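Local atomic coordinates of EDTA monooxygenase (EDTA-degrading bacterium BNC1, PDB entry 5DQP), a protein that probably oxidises EDTA as a flavin-dependent monooxygenase of the bacterial luciferase-like family, using reduced FMN and molecular oxygen. Residues Glu297-Gln302 and Gln350-Met355; Gln364-Leu369 and Val400-Ser405. One frame throughout, in Å; residues are numbered along the deposited sequence.

Contact 1 (Glu297-Gln302 and Gln350-Met355); sequences EALSKQ and QLALRM
Leu-299 reaches from helix 292-303 onto the backbone of Ala-352 in helix 348-354, a small helix-to-helix contact in the helical excursion between strand 262-271 and helix 362-374 of this luciferase-like TIM barrel. One methyl does the work. With CG anti to the backbone N (chi1 -174°), the leucine stretches straight across the gap, and its CD2 comes down on Ala-352, 3.6 Å from CA and 3.9 Å from CB. The alanine's own CB bond does not aim at the other helix; it runs past the leucine, so the methyl settles against the side of the residue, with backbone and CB sharing the contact. Leu-351 does point across, but meets the same methyl more loosely and through its branch point, Leu-299 CD2 to Leu-351 CG being 4.5 Å. Helix 331-344 closes this apolar patch, with Met-337 touching Leu-299 and Ala-341 touching Leu-351, while Leu-348 adds a second apolar neighbour for Leu-299. No hydrogen bond crosses between the segments. One turn of the first helix carries a side-chain bond of its own: Ser-300 OG donates to Glu-297 O at 2.8 Å, tilted 22° from the carbonyl plane, and Lys-301 N shares that acceptor.

Contact 2 (Gln364-Leu369 and Val400-Ser405); sequences QVADRL and VPILQS
Ala-366 of helix 362-374 points its CB into the notch between Ile-402 and Leu-403 of helix 390-405. Just before it, Val-365 turns to another side of the helix, where it touches Ile-271 of strand 262-271, so this part of the helix packs on the barrel strand as well as on its neighbour. Ala-366 is the point of closest backbone approach, its CA lying 6.3 Å from the CA of Leu-403. The alanine CB meets CG2 of Ile-402 at 3.6 Å and CD2 of Leu-403 at 3.9 Å, one methyl against two branches. The isoleucine presents that short branch because CG2 stands anti to its backbone N, while CG1 lies beside the N (chi1 -57°); Pro-362 and Asp-363 also touch the Ile-402 side chain. Leu-403 starts out along the flank of its helix and only its outer methyls turn across.

One residue on, Asp-367 faces away, though its carboxylate makes a long, weak ion pair through OD1 with Arg-406. Arg-368 leaves on a different side and forms a salt bridge with Glu-344. A turn beyond Ala-366, Leu-369 points across again and meets the other branch of Leu-403, CD1 to CD1 at 4.3 Å. Leu-403 is thus held by a different methyl at each of two successive turns of the first helix, and Phe-395 and Phe-267 continue the apolar surroundings of Leu-369.

The short axes pass 9.4 Å apart at a crossing angle of -49°, and no hydrogen bond links the segments. Two neighbouring helices joined through strand 380-383, packed side by side on the outside of a parallel beta barrel, are what the beta/alpha repeats of a TIM barrel produce.

Contact 1 comes first along the chain, with both its segments preceding both segments of contact 2, and the centres lie about 27 Å apart. Contact 1 belongs to the helical excursion between strand 262-271 and helix 362-374, which ends in the short strand 358-360, whereas contact 2 lies among the last helices around the parallel barrel, nearer the centre of the chain. The two regions meet where Arg-354 NE and Arg-368 NH2 approach to 3.6 Å; Arg-354 shares with Arg-368 the carboxylate of Glu-344, whose negative charge probably offsets their proximity. That carboxylate, on helix 331-344, joins the excursion to helix 362-374; both contacts lie away from the predicted FMN-binding residues.

Contact 1 (Glu297-Gln302 and Gln350-Met355)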
ATOM      1  N   GLU A 297      24.149  11.085 -35.975  1.00 40.16           N
ATOM      2  CA  GLU A 297      24.342  10.174 -37.101  1.00 40.79           C
ATOM      3  C   GLU A 297      23.480   8.920 -36.935  1.00 36.25           C
ATOM      4  O   GLU A 297      22.852   8.460 -37.893  1.00 34.38           O
ATOM      5  CB  GLU A 297      25.830   9.824 -37.274  1.00 43.09           C
ATOM      6  CG  GLU A 297      26.481   9.076 -36.098  1.00 76.52           C
ATOM      7  CD  GLU A 297      26.407   7.550 -36.221  1.00 69.18           C
ATOM      8  OE1 GLU A 297      26.004   7.056 -37.300  1.00 68.47           O
ATOM      9  OE2 GLU A 297      26.754   6.849 -35.235  1.00 54.50           O
ATOM     10  N   ALA A 298      23.401   8.378 -35.721  1.00 34.52           N
ATOM     11  CA  ALA A 298      22.501   7.252 -35.497  1.00 37.31           C
ATOM     12  C   ALA A 298      21.079   7.571 -35.961  1.00 32.94           C
ATOM     13  O   ALA A 298      20.428   6.750 -36.614  1.00 25.23           O
ATOM     14  CB  ALA A 298      22.512   6.859 -34.022  1.00 33.88           C
ATOM     15  N   LEU A 299      20.577   8.762 -35.640  1.00 35.90           N
ATOM     16  CA  LEU A 299      19.201   9.089 -36.000  1.00 29.70           C
ATOM     17  C   LEU A 299      19.032   9.240 -37.512  1.00 27.41           C
ATOM     18  O   LEU A 299      18.021   8.801 -38.080  1.00 23.03           O
ATOM     19  CB  LEU A 299      18.773  10.366 -35.283  1.00 29.29           C
ATOM     20  CG  LEU A 299      17.316  10.789 -35.416  1.00 29.53           C
ATOM     21  CD1 LEU A 299      16.371   9.673 -34.950  1.00 32.82           C
ATOM     22  CD2 LEU A 299      17.102  12.063 -34.608  1.00 28.64           C
ATOM     23  N   SER A 300      19.999   9.870 -38.183  1.00 30.14           N
ATOM     24  CA  SER A 300      19.853  10.099 -39.617  1.00 29.19           C
ATOM     25  C   SER A 300      19.804   8.780 -40.375  1.00 26.72           C
ATOM     26  O   SER A 300      19.086   8.651 -41.370  1.00 25.95           O
ATOM     27  CB  SER A 300      20.994  10.975 -40.141  1.00 29.56           C
ATOM     28  OG  SER A 300      22.243  10.320 -39.950  1.00 34.47           O
ATOM     29  N   LYS A 301      20.570   7.791 -39.927  1.00 27.58           N
ATOM     30  CA  LYS A 301      20.473   6.474 -40.542  1.00 31.90           C
ATOM     31  C   LYS A 301      19.096   5.867 -40.294  1.00 27.61           C
ATOM     32  O   LYS A 301      18.468   5.320 -41.211  1.00 27.33           O
ATOM     33  CB  LYS A 301      21.592   5.566 -40.018  1.00 34.26           C
ATOM     34  CG  LYS A 301      22.984   6.193 -40.145  1.00 36.06           C
ATOM     35  CD  LYS A 301      24.089   5.174 -39.886  1.00 41.99           C
ATOM     36  CE  LYS A 301      24.275   4.860 -38.416  1.00 41.67           C
ATOM     37  NZ  LYS A 301      25.116   3.642 -38.240  1.00 37.59           N
ATOM     38  N   GLN A 302      18.593   5.975 -39.071  1.00 26.70           N
ATOM     39  CA  GLN A 302      17.299   5.367 -38.785  1.00 31.09           C
ATOM     40  C   GLN A 302      16.199   5.944 -39.659  1.00 29.34           C
ATOM     41  O   GLN A 302      15.246   5.235 -40.013  1.00 27.40           O
ATOM     42  CB  GLN A 302      16.951   5.531 -37.316  1.00 27.87           C
ATOM     43  CG  GLN A 302      17.568   4.450 -36.440  1.00 32.66           C
ATOM     44  CD  GLN A 302      17.240   4.671 -34.985  1.00 49.47           C
ATOM     45  OE1 GLN A 302      17.215   5.812 -34.529  1.00 43.96           O
ATOM     46  NE2 GLN A 302      16.958   3.593 -34.252  1.00 48.16           N
ATOM     47  N   GLN A 350      17.571  19.419 -33.886  1.00 25.08           N
ATOM     48  CA  GLN A 350      16.466  19.734 -32.996  1.00 26.79           C
ATOM     49  C   GLN A 350      15.620  18.498 -32.745  1.00 21.73           C
ATOM     50  O   GLN A 350      15.218  18.235 -31.613  1.00 26.19           O
ATOM     51  CB  GLN A 350      15.613  20.867 -33.584  1.00 23.07           C
ATOM     52  CG  GLN A 350      16.313  22.218 -33.627  1.00 26.87           C
ATOM     53  CD  GLN A 350      15.517  23.249 -34.389  1.00 31.64           C
ATOM     54  OE1 GLN A 350      14.870  22.935 -35.390  1.00 30.21           O
ATOM     55  NE2 GLN A 350      15.563  24.488 -33.928  1.00 33.68           N
ATOM     56  N   LEU A 351      15.335  17.739 -33.796  1.00 23.24           N
ATOM     57  CA  LEU A 351      14.512  16.550 -33.648  1.00 25.91           C
ATOM     58  C   LEU A 351      15.138  15.544 -32.676  1.00 23.59           C
ATOM     59  O   LEU A 351      14.427  14.935 -31.876  1.00 27.76           O
ATOM     60  CB  LEU A 351      14.278  15.924 -35.026  1.00 23.83           C
ATOM     61  CG  LEU A 351      13.480  14.621 -35.068  1.00 29.23           C
ATOM     62  CD1 LEU A 351      12.030  14.855 -34.621  1.00 24.41           C
ATOM     63  CD2 LEU A 351      13.543  14.038 -36.485  1.00 24.62           C
ATOM     64  N   ALA A 352      16.463  15.368 -32.721  1.00 21.42           N
ATOM     65  CA  ALA A 352      17.140  14.423 -31.828  1.00 24.66           C
ATOM     66  C   ALA A 352      16.835  14.694 -30.362  1.00 29.27           C
ATOM     67  O   ALA A 352      16.731  13.761 -29.553  1.00 28.04           O
ATOM     68  CB  ALA A 352      18.654  14.483 -32.036  1.00 20.53           C
ATOM     69  N   LEU A 353      16.755  15.969 -29.992  1.00 24.77           N
ATOM     70  CA  LEU A 353      16.467  16.371 -28.621  1.00 25.68           C
ATOM     71  C   LEU A 353      14.966  16.297 -28.333  1.00 25.24           C
ATOM     72  O   LEU A 353      14.544  15.710 -27.333  1.00 24.50           O
ATOM     73  CB  LEU A 353      17.009  17.792 -28.389  1.00 29.71           C
ATOM     74  CG  LEU A 353      16.945  18.334 -26.960  1.00 36.46           C
ATOM     75  CD1 LEU A 353      17.818  17.471 -26.067  1.00 29.53           C
ATOM     76  CD2 LEU A 353      17.370  19.802 -26.896  1.00 28.62           C
ATOM     77  N   ARG A 354      14.152  16.850 -29.239  1.00 25.86           N
ATOM     78  CA  ARG A 354      12.705  16.954 -29.048  1.00 23.26           C
ATOM     79  C   ARG A 354      12.051  15.597 -28.818  1.00 26.22           C
ATOM     80  O   ARG A 354      11.025  15.512 -28.132  1.00 30.39           O
ATOM     81  CB  ARG A 354      12.099  17.652 -30.272  1.00 19.98           C
ATOM     82  CG  ARG A 354      10.637  17.377 -30.542  1.00 22.28           C
ATOM     83  CD  ARG A 354       9.713  18.012 -29.490  1.00 20.56           C
ATOM     84  NE  ARG A 354       8.314  17.933 -29.921  1.00 22.72           N
ATOM     85  CZ  ARG A 354       7.517  16.899 -29.653  1.00 23.45           C
ATOM     86  NH1 ARG A 354       7.989  15.872 -28.941  1.00 21.80           N
ATOM     87  NH2 ARG A 354       6.260  16.891 -30.078  1.00 18.61           N
ATOM     88  N   MET A 355      12.620  14.527 -29.378  1.00 26.20           N
ATOM     89  CA  MET A 355      12.045  13.202 -29.187  1.00 27.48           C
ATOM     90  C   MET A 355      12.318  12.675 -27.784  1.00 31.40           C
ATOM     91  O   MET A 355      11.535  11.879 -27.260  1.00 41.02           O
ATOM     92  CB  MET A 355      12.585  12.219 -30.233  1.00 29.77           C
ATOM     93  CG  MET A 355      12.175  12.526 -31.673  1.00 28.06           C
ATOM     94  SD  MET A 355      10.399  12.858 -31.836  1.00 37.73           S
ATOM     95  CE  MET A 355       9.682  11.232 -31.638  1.00 44.04           C
TER

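Contact 2 (Gln364-Leu369 and Val400-Ser405)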
ATOM      1  N   GLN A 364       8.503  29.205 -22.852  1.00 21.94           N
ATOM      2  CA  GLN A 364       8.435  28.338 -24.027  1.00 22.28           C
ATOM      3  C   GLN A 364       7.674  27.066 -23.709  1.00 18.94           C
ATOM      4  O   GLN A 364       6.882  26.577 -24.523  1.00 23.55           O
ATOM      5  CB  GLN A 364       9.847  28.004 -24.538  1.00 23.11           C
ATOM      6  CG  GLN A 364      10.569  29.159 -25.250  1.00 22.91           C
ATOM      7  CD  GLN A 364      12.064  28.894 -25.451  1.00 26.55           C
ATOM      8  OE1 GLN A 364      12.730  28.293 -24.599  1.00 27.46           O
ATOM      9  NE2 GLN A 364      12.588  29.320 -26.590  1.00 27.72           N
ATOM     10  N   VAL A 365       7.881  26.520 -22.517  1.00 23.97           N
ATOM     11  CA  VAL A 365       7.150  25.318 -22.133  1.00 20.32           C
ATOM     12  C   VAL A 365       5.662  25.622 -21.970  1.00 20.70           C
ATOM     13  O   VAL A 365       4.805  24.889 -22.487  1.00 20.58           O
ATOM     14  CB  VAL A 365       7.762  24.715 -20.861  1.00 23.39           C
ATOM     15  CG1 VAL A 365       6.849  23.577 -20.319  1.00 22.39           C
ATOM     16  CG2 VAL A 365       9.176  24.217 -21.170  1.00 23.99           C
ATOM     17  N   ALA A 366       5.334  26.715 -21.262  1.00 17.50           N
ATOM     18  CA  ALA A 366       3.935  27.089 -21.072  1.00 21.47           C
ATOM     19  C   ALA A 366       3.254  27.320 -22.407  1.00 21.94           C
ATOM     20  O   ALA A 366       2.117  26.882 -22.614  1.00 22.78           O
ATOM     21  CB  ALA A 366       3.804  28.344 -20.179  1.00 14.71           C
ATOM     22  N   ASP A 367       3.936  28.022 -23.323  1.00 21.34           N
ATOM     23  CA  ASP A 367       3.390  28.247 -24.659  1.00 26.82           C
ATOM     24  C   ASP A 367       3.119  26.938 -25.375  1.00 19.72           C
ATOM     25  O   ASP A 367       2.082  26.791 -26.020  1.00 24.10           O
ATOM     26  CB  ASP A 367       4.340  29.115 -25.505  1.00 23.99           C
ATOM     27  CG  ASP A 367       4.507  30.517 -24.936  1.00 47.43           C
ATOM     28  OD1 ASP A 367       3.833  30.818 -23.917  1.00 40.92           O
ATOM     29  OD2 ASP A 367       5.312  31.301 -25.502  1.00 44.88           O
ATOM     30  N   ARG A 368       4.039  25.975 -25.282  1.00 23.36           N
ATOM     31  CA  ARG A 368       3.779  24.677 -25.903  1.00 22.92           C
ATOM     32  C   ARG A 368       2.615  23.952 -25.222  1.00 20.48           C
ATOM     33  O   ARG A 368       1.731  23.410 -25.898  1.00 22.32           O
ATOM     34  CB  ARG A 368       5.042  23.815 -25.884  1.00 22.64           C
ATOM     35  CG  ARG A 368       4.876  22.547 -26.732  1.00 28.12           C
ATOM     36  CD  ARG A 368       6.021  21.583 -26.580  1.00 24.39           C
ATOM     37  NE  ARG A 368       7.314  22.140 -26.969  1.00 21.00           N
ATOM     38  CZ  ARG A 368       7.869  21.970 -28.169  1.00 25.76           C
ATOM     39  NH1 ARG A 368       9.066  22.496 -28.436  1.00 28.21           N
ATOM     40  NH2 ARG A 368       7.219  21.287 -29.108  1.00 27.60           N
ATOM     41  N   LEU A 369       2.575  23.944 -23.888  1.00 18.77           N
ATOM     42  CA  LEU A 369       1.448  23.298 -23.211  1.00 19.05           C
ATOM     43  C   LEU A 369       0.121  23.911 -23.641  1.00 17.47           C
ATOM     44  O   LEU A 369      -0.829  23.193 -23.960  1.00 16.32           O
ATOM     45  CB  LEU A 369       1.600  23.388 -21.695  1.00 16.30           C
ATOM     46  CG  LEU A 369       2.873  22.684 -21.187  1.00 21.59           C
ATOM     47  CD1 LEU A 369       2.912  22.602 -19.654  1.00 22.25           C
ATOM     48  CD2 LEU A 369       3.033  21.309 -21.781  1.00 14.60           C
ATOM     49  N   VAL A 400       4.027  26.824 -13.775  1.00 19.23           N
ATOM     50  CA  VAL A 400       2.668  26.900 -13.253  1.00 15.30           C
ATOM     51  C   VAL A 400       2.162  28.346 -13.120  1.00 14.00           C
ATOM     52  O   VAL A 400       1.050  28.626 -13.577  1.00 18.07           O
ATOM     53  CB  VAL A 400       2.553  26.083 -11.965  1.00 21.16           C
ATOM     54  CG1 VAL A 400       1.299  26.432 -11.161  1.00 16.44           C
ATOM     55  CG2 VAL A 400       2.569  24.581 -12.329  1.00 14.11           C
ATOM     56  N   PRO A 401       2.895  29.283 -12.518  1.00 19.70           N
ATOM     57  CA  PRO A 401       2.340  30.640 -12.396  1.00 18.47           C
ATOM     58  C   PRO A 401       2.050  31.297 -13.749  1.00 20.43           C
ATOM     59  O   PRO A 401       1.106  32.093 -13.854  1.00 22.48           O
ATOM     60  CB  PRO A 401       3.422  31.380 -11.605  1.00 21.82           C
ATOM     61  CG  PRO A 401       4.131  30.285 -10.850  1.00 22.15           C
ATOM     62  CD  PRO A 401       4.201  29.174 -11.830  1.00 19.43           C
ATOM     63  N   ILE A 402       2.818  30.964 -14.789  1.00 17.51           N
ATOM     64  CA  ILE A 402       2.479  31.416 -16.129  1.00 16.95           C
ATOM     65  C   ILE A 402       1.133  30.844 -16.533  1.00 18.53           C
ATOM     66  O   ILE A 402       0.231  31.576 -16.959  1.00 21.30           O
ATOM     67  CB  ILE A 402       3.592  31.036 -17.131  1.00 18.91           C
ATOM     68  CG1 ILE A 402       4.949  31.613 -16.684  1.00 22.64           C
ATOM     69  CG2 ILE A 402       3.217  31.509 -18.538  1.00 20.90           C
ATOM     70  CD1 ILE A 402       6.113  31.388 -17.697  1.00 19.58           C
ATOM     71  N   LEU A 403       0.965  29.527 -16.364  1.00 15.24           N
ATOM     72  CA  LEU A 403      -0.295  28.899 -16.718  1.00 18.42           C
ATOM     73  C   LEU A 403      -1.438  29.497 -15.934  1.00 17.06           C
ATOM     74  O   LEU A 403      -2.551  29.614 -16.458  1.00 19.20           O
ATOM     75  CB  LEU A 403      -0.240  27.383 -16.490  1.00 15.85           C
ATOM     76  CG  LEU A 403       0.792  26.584 -17.323  1.00 19.79           C
ATOM     77  CD1 LEU A 403       0.791  25.123 -16.920  1.00 20.84           C
ATOM     78  CD2 LEU A 403       0.557  26.731 -18.838  1.00 15.72           C
ATOM     79  N   GLN A 404      -1.205  29.842 -14.662  1.00 13.94           N
ATOM     80  CA  GLN A 404      -2.282  30.443 -13.879  1.00 20.70           C
ATOM     81  C   GLN A 404      -2.586  31.867 -14.361  1.00 18.26           C
ATOM     82  O   GLN A 404      -3.755  32.235 -14.496  1.00 21.85           O
ATOM     83  CB  GLN A 404      -1.941  30.419 -12.387  1.00 20.91           C
ATOM     84  CG  GLN A 404      -2.060  29.037 -11.742  1.00 21.87           C
ATOM     85  CD  GLN A 404      -1.192  28.909 -10.506  1.00 22.95           C
ATOM     86  OE1 GLN A 404      -0.305  29.734 -10.286  1.00 22.47           O
ATOM     87  NE2 GLN A 404      -1.413  27.852  -9.706  1.00 20.18           N
ATOM     88  N   SER A 405      -1.563  32.672 -14.653  1.00 18.38           N
ATOM     89  CA  SER A 405      -1.829  33.999 -15.239  1.00 25.36           C
ATOM     90  C   SER A 405      -2.585  33.875 -16.544  1.00 24.39           C
ATOM     91  O   SER A 405      -3.489  34.669 -16.840  1.00 25.39           O
ATOM     92  CB  SER A 405      -0.528  34.754 -15.510  1.00 26.85           C
ATOM     93  OG  SER A 405       0.263  34.821 -14.347  1.00 41.17           O
TER